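Local coordinates for protein RNA-directed RNA polymerase (PDB 3ZED) that copies viral RNA as an RNA-dependent RNA polymerase, and probably occurs both free and covalently attached to the genomic RNA, at residues M369-D374 / D688-K693; G363-I368 / V556-L561. One frame throughout, in Å; residues are numbered along the deposited sequence.

Interaction 1 of 2, residues M369-D374 / D688-K693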
ATOM      1  N   MET B 369      -3.474   5.006 -23.260  1.00 34.39           N
ATOM      2  CA  MET B 369      -3.902   4.491 -24.573  1.00 34.25           C
ATOM      3  C   MET B 369      -3.021   5.027 -25.712  1.00 39.35           C
ATOM      4  O   MET B 369      -2.723   4.268 -26.634  1.00 40.88           O
ATOM      5  CB  MET B 369      -5.377   4.776 -24.834  1.00 35.59           C
ATOM      6  CG  MET B 369      -6.303   3.977 -23.913  1.00 37.38           C
ATOM      7  SD  MET B 369      -6.129   2.152 -24.014  1.00 41.76           S
ATOM      8  CE  MET B 369      -6.595   1.852 -25.729  1.00 37.93           C
ATOM      9  N   THR B 370      -2.533   6.285 -25.608  1.00 34.21           N
ATOM     10  CA  THR B 370      -1.597   6.870 -26.577  1.00 36.00           C
ATOM     11  C   THR B 370      -0.273   6.080 -26.527  1.00 41.33           C
ATOM     12  O   THR B 370       0.241   5.696 -27.568  1.00 41.89           O
ATOM     13  CB  THR B 370      -1.400   8.382 -26.304  1.00 40.96           C
ATOM     14  OG1 THR B 370      -2.653   9.037 -26.487  1.00 44.79           O
ATOM     15  CG2 THR B 370      -0.375   9.030 -27.235  1.00 41.63           C
ATOM     16  N   ILE B 371       0.244   5.805 -25.314  1.00 40.08           N
ATOM     17  CA  ILE B 371       1.486   5.048 -25.114  1.00 39.64           C
ATOM     18  C   ILE B 371       1.309   3.631 -25.702  1.00 44.66           C
ATOM     19  O   ILE B 371       2.182   3.190 -26.452  1.00 47.21           O
ATOM     20  CB  ILE B 371       1.939   5.045 -23.622  1.00 40.21           C
ATOM     21  CG1 ILE B 371       2.464   6.451 -23.210  1.00 40.71           C
ATOM     22  CG2 ILE B 371       3.028   3.988 -23.370  1.00 40.01           C
ATOM     23  CD1 ILE B 371       2.261   6.784 -21.727  1.00 41.42           C
ATOM     24  N   ILE B 372       0.162   2.967 -25.429  1.00 39.06           N
ATOM     25  CA  ILE B 372      -0.149   1.624 -25.939  1.00 39.60           C
ATOM     26  C   ILE B 372      -0.230   1.626 -27.479  1.00 46.34           C
ATOM     27  O   ILE B 372       0.396   0.777 -28.121  1.00 46.11           O
ATOM     28  CB  ILE B 372      -1.439   1.044 -25.284  1.00 40.87           C
ATOM     29  CG1 ILE B 372      -1.174   0.651 -23.799  1.00 39.09           C
ATOM     30  CG2 ILE B 372      -2.025  -0.146 -26.097  1.00 41.51           C
ATOM     31  CD1 ILE B 372      -2.467   0.303 -22.970  1.00 43.54           C
ATOM     32  N   ARG B 373      -0.977   2.581 -28.059  1.00 44.52           N
ATOM     33  CA  ARG B 373      -1.172   2.687 -29.514  1.00 45.59           C
ATOM     34  C   ARG B 373       0.150   2.939 -30.243  1.00 50.55           C
ATOM     35  O   ARG B 373       0.399   2.289 -31.260  1.00 50.75           O
ATOM     36  CB  ARG B 373      -2.217   3.758 -29.869  1.00 44.16           C
ATOM     37  CG  ARG B 373      -3.664   3.281 -29.603  1.00 48.60           C
ATOM     38  CD  ARG B 373      -4.693   4.349 -29.936  1.00 63.77           C
ATOM     39  NE  ARG B 373      -4.852   5.302 -28.834  1.00 79.80           N
ATOM     40  CZ  ARG B 373      -5.593   6.412 -28.874  1.00 88.55           C
ATOM     41  NH1 ARG B 373      -6.256   6.740 -29.982  1.00 67.05           N
ATOM     42  NH2 ARG B 373      -5.672   7.204 -27.809  1.00 65.97           N
ATOM     43  N   ASP B 374       1.014   3.827 -29.706  1.00 47.85           N
ATOM     44  CA  ASP B 374       2.323   4.110 -30.292  1.00 50.37           C
ATOM     45  C   ASP B 374       3.206   2.853 -30.258  1.00 53.70           C
ATOM     46  O   ASP B 374       3.889   2.571 -31.243  1.00 55.36           O
ATOM     47  CB  ASP B 374       3.019   5.310 -29.593  1.00 53.96           C
ATOM     48  CG  ASP B 374       2.358   6.676 -29.810  1.00 75.82           C
ATOM     49  OD1 ASP B 374       1.294   6.732 -30.494  1.00 79.30           O
ATOM     50  OD2 ASP B 374       2.885   7.683 -29.281  1.00 84.03           O
ATOM     51  N   ASP B 688      -3.254  19.586 -19.475  1.00 57.54           N
ATOM     52  CA  ASP B 688      -2.328  19.810 -20.573  1.00 59.31           C
ATOM     53  C   ASP B 688      -2.457  18.754 -21.662  1.00 62.36           C
ATOM     54  O   ASP B 688      -2.903  17.634 -21.399  1.00 61.60           O
ATOM     55  CB  ASP B 688      -0.879  19.793 -20.038  1.00 62.81           C
ATOM     56  CG  ASP B 688      -0.525  20.959 -19.133  1.00 81.55           C
ATOM     57  OD1 ASP B 688      -0.418  22.109 -19.650  1.00 86.05           O
ATOM     58  OD2 ASP B 688      -0.317  20.726 -17.922  1.00 85.35           O
ATOM     59  N   SER B 689      -2.019  19.110 -22.882  1.00 59.65           N
ATOM     60  CA  SER B 689      -1.956  18.221 -24.034  1.00 59.47           C
ATOM     61  C   SER B 689      -0.811  17.224 -23.820  1.00 63.63           C
ATOM     62  O   SER B 689       0.159  17.545 -23.119  1.00 63.95           O
ATOM     63  CB  SER B 689      -1.750  19.022 -25.310  1.00 65.28           C
ATOM     64  OG  SER B 689      -0.549  19.770 -25.214  1.00 79.31           O
ATOM     65  N   PHE B 690      -0.927  16.014 -24.392  1.00 57.80           N
ATOM     66  CA  PHE B 690       0.089  14.997 -24.176  1.00 55.36           C
ATOM     67  C   PHE B 690       0.894  14.686 -25.418  1.00 62.71           C
ATOM     68  O   PHE B 690       0.346  14.329 -26.469  1.00 63.94           O
ATOM     69  CB  PHE B 690      -0.542  13.693 -23.627  1.00 53.57           C
ATOM     70  CG  PHE B 690       0.410  12.547 -23.342  1.00 52.45           C
ATOM     71  CD1 PHE B 690       1.481  12.708 -22.460  1.00 54.33           C
ATOM     72  CD2 PHE B 690       0.194  11.286 -23.894  1.00 51.66           C
ATOM     73  CE1 PHE B 690       2.321  11.628 -22.144  1.00 54.04           C
ATOM     74  CE2 PHE B 690       1.029  10.205 -23.571  1.00 53.26           C
ATOM     75  CZ  PHE B 690       2.087  10.385 -22.700  1.00 51.53           C
ATOM     76  N   ASP B 691       2.217  14.765 -25.250  1.00 60.09           N
ATOM     77  CA  ASP B 691       3.223  14.383 -26.225  1.00 61.43           C
ATOM     78  C   ASP B 691       4.131  13.389 -25.496  1.00 64.91           C
ATOM     79  O   ASP B 691       4.832  13.817 -24.565  1.00 65.28           O
ATOM     80  CB  ASP B 691       3.983  15.619 -26.764  1.00 65.10           C
ATOM     81  CG  ASP B 691       5.039  15.349 -27.829  1.00 75.18           C
ATOM     82  OD1 ASP B 691       5.160  14.178 -28.278  1.00 75.67           O
ATOM     83  OD2 ASP B 691       5.726  16.313 -28.239  1.00 83.92           O
ATOM     84  N   PRO B 692       4.065  12.065 -25.826  1.00 59.70           N
ATOM     85  CA  PRO B 692       4.898  11.075 -25.095  1.00 58.18           C
ATOM     86  C   PRO B 692       6.407  11.345 -25.182  1.00 61.34           C
ATOM     87  O   PRO B 692       7.129  11.081 -24.223  1.00 59.26           O
ATOM     88  CB  PRO B 692       4.548   9.730 -25.759  1.00 59.69           C
ATOM     89  CG  PRO B 692       3.265   9.951 -26.508  1.00 64.16           C
ATOM     90  CD  PRO B 692       3.242  11.416 -26.876  1.00 61.17           C
ATOM     91  N   LYS B 693       6.876  11.890 -26.324  1.00 60.33           N
ATOM     92  CA  LYS B 693       8.289  12.220 -26.568  1.00 61.59           C
ATOM     93  C   LYS B 693       8.758  13.381 -25.678  1.00 64.54           C
ATOM     94  O   LYS B 693       9.957  13.489 -25.401  1.00 66.60           O
ATOM     95  CB  LYS B 693       8.516  12.565 -28.047  1.00 66.12           C
TER

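Interaction 2 of 2, residues G363-I368 / V556-L561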
ATOM      1  N   GLY B 363      -7.580  12.823 -18.176  1.00 37.08           N
ATOM      2  CA  GLY B 363      -6.834  12.370 -19.339  1.00 35.34           C
ATOM      3  C   GLY B 363      -5.790  11.302 -19.132  1.00 35.57           C
ATOM      4  O   GLY B 363      -5.103  10.955 -20.092  1.00 35.21           O
ATOM      5  N   GLY B 364      -5.654  10.793 -17.894  1.00 32.34           N
ATOM      6  CA  GLY B 364      -4.682   9.740 -17.542  1.00 31.51           C
ATOM      7  C   GLY B 364      -4.805   8.474 -18.387  1.00 35.30           C
ATOM      8  O   GLY B 364      -3.814   7.982 -18.939  1.00 34.98           O
ATOM      9  N   MET B 365      -6.038   7.948 -18.510  1.00 32.51           N
ATOM     10  CA  MET B 365      -6.332   6.770 -19.329  1.00 31.15           C
ATOM     11  C   MET B 365      -6.012   7.043 -20.836  1.00 35.80           C
ATOM     12  O   MET B 365      -5.386   6.198 -21.489  1.00 35.78           O
ATOM     13  CB  MET B 365      -7.789   6.314 -19.146  1.00 32.04           C
ATOM     14  CG  MET B 365      -8.126   5.035 -19.936  1.00 33.90           C
ATOM     15  SD  MET B 365      -7.100   3.628 -19.447  1.00 37.58           S
ATOM     16  CE  MET B 365      -8.035   3.026 -18.088  1.00 32.01           C
ATOM     17  N   ASP B 366      -6.370   8.229 -21.359  1.00 31.92           N
ATOM     18  CA  ASP B 366      -6.035   8.541 -22.744  1.00 32.74           C
ATOM     19  C   ASP B 366      -4.520   8.593 -22.966  1.00 38.65           C
ATOM     20  O   ASP B 366      -4.064   8.121 -24.013  1.00 39.15           O
ATOM     21  CB  ASP B 366      -6.690   9.833 -23.229  1.00 35.71           C
ATOM     22  CG  ASP B 366      -6.610   9.953 -24.752  1.00 42.58           C
ATOM     23  OD1 ASP B 366      -7.088   9.021 -25.453  1.00 40.83           O
ATOM     24  OD2 ASP B 366      -6.027  10.941 -25.238  1.00 48.80           O
ATOM     25  N   ARG B 367      -3.738   9.104 -21.975  1.00 37.26           N
ATOM     26  CA  ARG B 367      -2.253   9.124 -22.036  1.00 37.58           C
ATOM     27  C   ARG B 367      -1.707   7.694 -22.138  1.00 39.93           C
ATOM     28  O   ARG B 367      -0.831   7.428 -22.956  1.00 39.84           O
ATOM     29  CB  ARG B 367      -1.644   9.851 -20.820  1.00 36.56           C
ATOM     30  CG  ARG B 367      -1.867  11.353 -20.853  1.00 36.85           C
ATOM     31  CD  ARG B 367      -1.006  12.052 -19.825  1.00 39.88           C
ATOM     32  NE  ARG B 367      -1.011  13.500 -20.011  1.00 45.53           N
ATOM     33  CZ  ARG B 367      -0.025  14.314 -19.640  1.00 60.12           C
ATOM     34  NH1 ARG B 367       1.064  13.824 -19.065  1.00 52.19           N
ATOM     35  NH2 ARG B 367      -0.115  15.621 -19.854  1.00 51.85           N
ATOM     36  N   ILE B 368      -2.273   6.762 -21.343  1.00 37.36           N
ATOM     37  CA  ILE B 368      -1.924   5.333 -21.353  1.00 36.10           C
ATOM     38  C   ILE B 368      -2.251   4.733 -22.731  1.00 39.66           C
ATOM     39  O   ILE B 368      -1.396   4.067 -23.318  1.00 40.06           O
ATOM     40  CB  ILE B 368      -2.659   4.575 -20.202  1.00 37.77           C
ATOM     41  CG1 ILE B 368      -2.118   4.969 -18.817  1.00 37.13           C
ATOM     42  CG2 ILE B 368      -2.683   3.030 -20.425  1.00 37.35           C
ATOM     43  CD1 ILE B 368      -0.752   4.506 -18.473  1.00 40.08           C
ATOM     44  N   VAL B 556     -11.924  -1.542 -23.837  1.00 35.73           N
ATOM     45  CA  VAL B 556     -10.572  -2.099 -23.861  1.00 35.01           C
ATOM     46  C   VAL B 556     -10.367  -2.499 -22.398  1.00 38.59           C
ATOM     47  O   VAL B 556     -10.173  -1.629 -21.548  1.00 38.93           O
ATOM     48  CB  VAL B 556      -9.484  -1.149 -24.435  1.00 38.19           C
ATOM     49  CG1 VAL B 556      -8.145  -1.882 -24.571  1.00 38.87           C
ATOM     50  CG2 VAL B 556      -9.901  -0.583 -25.785  1.00 37.80           C
ATOM     51  N   GLU B 557     -10.561  -3.791 -22.082  1.00 33.92           N
ATOM     52  CA  GLU B 557     -10.574  -4.290 -20.701  1.00 32.90           C
ATOM     53  C   GLU B 557      -9.166  -4.540 -20.152  1.00 35.23           C
ATOM     54  O   GLU B 557      -8.791  -5.656 -19.830  1.00 32.42           O
ATOM     55  CB  GLU B 557     -11.465  -5.535 -20.584  1.00 34.46           C
ATOM     56  CG  GLU B 557     -12.903  -5.279 -21.004  1.00 42.44           C
ATOM     57  CD  GLU B 557     -13.853  -6.340 -20.487  1.00 68.62           C
ATOM     58  OE1 GLU B 557     -14.323  -6.212 -19.332  1.00 77.75           O
ATOM     59  OE2 GLU B 557     -14.067  -7.337 -21.213  1.00 52.36           O
ATOM     60  N   LEU B 558      -8.402  -3.446 -20.006  1.00 34.44           N
ATOM     61  CA  LEU B 558      -7.030  -3.478 -19.545  1.00 34.70           C
ATOM     62  C   LEU B 558      -6.914  -3.937 -18.108  1.00 40.12           C
ATOM     63  O   LEU B 558      -5.886  -4.515 -17.744  1.00 39.72           O
ATOM     64  CB  LEU B 558      -6.409  -2.080 -19.658  1.00 34.95           C
ATOM     65  CG  LEU B 558      -6.313  -1.423 -21.025  1.00 38.77           C
ATOM     66  CD1 LEU B 558      -5.795   0.002 -20.877  1.00 38.09           C
ATOM     67  CD2 LEU B 558      -5.428  -2.254 -21.986  1.00 39.03           C
ATOM     68  N   ASP B 559      -7.956  -3.644 -17.285  1.00 36.43           N
ATOM     69  CA  ASP B 559      -7.984  -3.836 -15.840  1.00 36.41           C
ATOM     70  C   ASP B 559      -6.736  -3.147 -15.254  1.00 38.68           C
ATOM     71  O   ASP B 559      -6.048  -3.690 -14.396  1.00 38.42           O
ATOM     72  CB  ASP B 559      -8.122  -5.316 -15.424  1.00 39.61           C
ATOM     73  CG  ASP B 559      -8.383  -5.528 -13.935  1.00 52.84           C
ATOM     74  OD1 ASP B 559      -8.964  -4.621 -13.294  1.00 53.68           O
ATOM     75  OD2 ASP B 559      -7.946  -6.566 -13.398  1.00 58.65           O
ATOM     76  N   LEU B 560      -6.421  -1.951 -15.790  1.00 34.17           N
ATOM     77  CA  LEU B 560      -5.281  -1.157 -15.368  1.00 33.66           C
ATOM     78  C   LEU B 560      -5.618  -0.562 -14.025  1.00 37.23           C
ATOM     79  O   LEU B 560      -6.376   0.399 -13.952  1.00 36.63           O
ATOM     80  CB  LEU B 560      -4.971  -0.074 -16.419  1.00 34.28           C
ATOM     81  CG  LEU B 560      -3.723   0.796 -16.147  1.00 38.83           C
ATOM     82  CD1 LEU B 560      -2.436   0.029 -16.462  1.00 39.55           C
ATOM     83  CD2 LEU B 560      -3.775   2.048 -16.963  1.00 40.88           C
ATOM     84  N   LEU B 561      -5.124  -1.201 -12.946  1.00 34.13           N
ATOM     85  CA  LEU B 561      -5.416  -0.797 -11.563  1.00 34.11           C
ATOM     86  C   LEU B 561      -6.952  -0.728 -11.342  1.00 37.16           C
ATOM     87  O   LEU B 561      -7.441   0.139 -10.625  1.00 35.33           O
ATOM     88  CB  LEU B 561      -4.710   0.532 -11.165  1.00 34.08           C
ATOM     89  CG  LEU B 561      -3.199   0.634 -11.481  1.00 40.10           C
ATOM     90  CD1 LEU B 561      -2.624   1.941 -10.996  1.00 39.68           C
ATOM     91  CD2 LEU B 561      -2.426  -0.523 -10.878  1.00 44.52           C
TER

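Interaction 1 of 2, residues M369-D374 / D688-K693
Phe690 holds CG opposite its backbone N (chi1 -179°), which extends the ring from the loop to helix 364-377, where Thr370 (chi1 -63°) turns OG1 back beside its own N and sends methyl CG2 out against both Phe690 and Pro692. Phe690 and Thr370 slide past each other in opposite directions, Thr370 CG2 lying obliquely to the ring, 4.1 Å from Phe690 CD2. The Ile371 and Phe690 side chains cross at about a right angle. Ile371 CG1 sits in the ring plane at the edge, 4.0 Å from Phe690 CZ, and Ile371 CD1 comes obliquely to within 3.7 Å of the same CZ. The ring is also backed from its own loop, where Pro692 N stands 4.0 Å above the centre of one face of Phe690. Pro692 CG carries the rest of the contact: Thr370 CG2 is 3.8 Å away, and Asp374 OD2 touches the same Pro692 CG at 3.6 Å. The contact across is thus apolar packing, with a carboxylate oxygen at its margin. Thr370 keeps its hydroxyl within the helix, OG1 bonding to Asp366 O, and so presents only carbon to the loop. The whole is a surface contact that lays the loop between helices 677-683 and 706-714, in the C-terminal part of the polymerase, on a palm-family helix. Further round that helix, Met369 and Ile372 are buried against helix 524-533 and strand 556-560, while Met369 and Arg373 also touch strand 573-578.

Interaction 2 of 2, residues G363-I368 / V556-L561
Met365 and Ile368 pack on a strand whose backbone is kinked: an inverse gamma turn centred on Glu557 is followed by a G1 beta bulge, in which Asp559 and Leu560 both face Trp563. Strand 556-560 is an outer strand of a three-stranded antiparallel sheet in the thumb-family region, and the 364-368 part of helix 364-377 crosses it, its axis 12.0 Å from that of the strand at closest approach, with 117° between their N-to-C directions. Asp559, in the left-handed backbone region, points away from the helix, whereas Leu558 and Leu560 on its two sides point toward it. All four touching side chains are buried, and apolar contacts alone join the segments. Met365 CG lies anti to the backbone N (chi1 -177°) and the bend at chi2 (60°) places the sulfur before the strand, while a further bend at chi3 sets only methyl CE. Met365 slides past Leu558 in the opposite direction, SD lying 4.1 Å from Leu558 CD1. The same SD is 4.4 Å from Leu560 CD2, so the thioether bridges the two leucines. Trp563, Ala565 and Pro576 of the neighbouring strands also touch Met365, and Ile347 and Phe358 flank Ile368. Between the gamma turn and the bulge, Leu558 O accepts a hydrogen bond from Trp398 NE1. Ile368 and Leu560 meet tip to tip: methyl CD2 of Leu560 lies 3.8 Å from both Ile368 CG1 and Ile368 CG2.

Both interactions use helix 364-377, its first turn in interaction 2 and the following residues in interaction 1, with centres about 12 Å apart. Along the chain the segments alternate: 363-368, 369-374, 556-561, 688-693. Interaction 2 is buried and binds the helix to the thumb-family sheet; interaction 1 lies at the surface and attaches the loop of the C-terminal region. They touch directly where Phe690 CE2 packs on Arg367 O, 3.4 Å away, and a long, weak ion pair joins Arg373 to Asp366. One palm-family helix is therefore held between thumb-family and C-terminal elements, tying three sequence regions together away from the potassium sites and the predicted GTP-binding segment.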